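Side-chain contact in collagen alpha-1(XV) chain (Homo sapiens, PDB 3N3F), which probably drives three collagen XV chains to associate, through the trimerization domain common to multiplexin collagens, so that the triple helix can fold: residues M9-M12 / L13-H17. Residues are numbered along the deposited sequence; the frame is centred on the assembly and turned at random.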
# COMPACT_ATOMS: atom_id res chain seq x y z
N MET A 9 -11.73 -9.50 8.78
CA MET A 9 -10.94 -8.91 9.83
C MET A 9 -10.68 -9.82 11.02
O MET A 9 -9.57 -9.88 11.53
CB MET A 9 -11.59 -7.61 10.33
CG MET A 9 -10.70 -6.83 11.28
SD MET A 9 -11.49 -5.37 11.98
CE MET A 9 -11.70 -4.39 10.53
N ASP A 10 -11.71 -10.53 11.47
CA ASP A 10 -11.55 -11.41 12.62
C ASP A 10 -10.53 -12.52 12.38
O ASP A 10 -9.76 -12.87 13.28
CB ASP A 10 -12.90 -11.99 13.04
CG ASP A 10 -13.78 -10.94 13.69
OD1 ASP A 10 -13.33 -10.35 14.69
OD2 ASP A 10 -14.90 -10.70 13.21
N ASP A 11 -10.52 -13.07 11.17
CA ASP A 11 -9.56 -14.11 10.83
C ASP A 11 -8.16 -13.49 10.92
O ASP A 11 -7.22 -14.10 11.42
CB ASP A 11 -9.84 -14.63 9.42
CG ASP A 11 -9.08 -15.90 9.10
OD1 ASP A 11 -9.13 -16.85 9.92
OD2 ASP A 11 -8.44 -15.96 8.03
N MET A 12 -8.04 -12.25 10.44
CA MET A 12 -6.76 -11.54 10.49
C MET A 12 -6.32 -11.31 11.95
O MET A 12 -5.17 -11.56 12.30
CB MET A 12 -6.88 -10.19 9.78
CG MET A 12 -5.67 -9.29 9.93
SD MET A 12 -5.94 -7.61 9.30
CE MET A 12 -6.65 -6.80 10.72
N LEU A 13 -7.25 -10.84 12.78
CA LEU A 13 -6.98 -10.56 14.19
C LEU A 13 -6.47 -11.76 14.99
O LEU A 13 -5.70 -11.59 15.94
CB LEU A 13 -8.23 -10.00 14.87
CG LEU A 13 -8.75 -8.62 14.44
CD1 LEU A 13 -10.06 -8.33 15.17
CD2 LEU A 13 -7.71 -7.55 14.76
N GLN A 14 -6.89 -12.97 14.63
CA GLN A 14 -6.44 -14.14 15.37
C GLN A 14 -5.16 -14.77 14.82
O GLN A 14 -4.64 -15.73 15.40
CB GLN A 14 -7.56 -15.18 15.44
CG GLN A 14 -8.04 -15.69 14.09
CD GLN A 14 -9.25 -16.60 14.21
OE1 GLN A 14 -9.68 -17.21 13.23
NE2 GLN A 14 -9.80 -16.69 15.41
N LYS A 15 -4.65 -14.23 13.73
CA LYS A 15 -3.44 -14.76 13.11
C LYS A 15 -2.34 -13.71 13.00
O LYS A 15 -1.64 -13.63 11.99
CB LYS A 15 -3.78 -15.33 11.73
CG LYS A 15 -4.73 -16.52 11.80
CD LYS A 15 -5.14 -16.99 10.42
CE LYS A 15 -5.93 -18.30 10.50
NZ LYS A 15 -7.13 -18.18 11.36
N ALA A 16 -2.18 -12.92 14.05
CA ALA A 16 -1.16 -11.88 14.11
C ALA A 16 0.25 -12.43 13.97
O ALA A 16 1.13 -11.75 13.43
CB ALA A 16 -1.29 -11.10 15.41
N HIS A 17 0.48 -13.64 14.45
CA HIS A 17 1.81 -14.23 14.39
C HIS A 17 2.13 -14.93 13.07
O HIS A 17 3.24 -15.44 12.88
CB HIS A 17 2.01 -15.20 15.56
CG HIS A 17 1.88 -14.54 16.89
ND1 HIS A 17 2.60 -13.41 17.23
CD2 HIS A 17 1.11 -14.83 17.97
CE1 HIS A 17 2.28 -13.04 18.46
NE2 HIS A 17 1.38 -13.88 18.92
O HOH W 1 -2.73 -10.86 11.04
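The C-terminal end of helix 9-13 of the collagen XV trimerization domain is where Asp11 and Lys15 form an i to i+4 salt bridge. Lys15 NZ donates to Asp11 OD1 at 2.8 Å and stands 40° out of the carboxylate plane, so the ammonium meets the group from above. Two torsions explain the approach: Asp11 turns CG away from its backbone N (chi1 -168°), and the otherwise extended lysine chain bends only at its last torsion, chi4 57°. On the way, the lysine methylenes run past the carbonyl of Asp11, CG lying 3.5 Å from Asp11 O. With an alanine in place of Lys15, the Asp11 carboxylate would probably lose its charged mate, and the Asp11 carbonyl the cover of the outer methylenes. Gln14 OE1 lies 3.4 Å from the same Asp11 OD1, but both are acceptors and do not bond; the ammonium probably offsets the clustered negative potential.

The backbone shows the helix ending. Leu13 N and Gln14 N keep i to i-4 bonds, to Met9 O and Asp10 O, and Lys15 N bonds to Met12 O at 3.1 Å, an i to i-3 bond. On the apolar side, Leu13 CG packs 4.1 Å from Met9 CG, and Met12 is buried over Phe6, Ile25, Phe34 and Trp41 of the sheet. Leu13 touches Trp41 of its own chain and Pro53 of the second subunit, placing the helix end at the trimer interface. A water bridges two carbonyls, donating to Met12 O at 2.8 Å and, weakly, to Lys15 O.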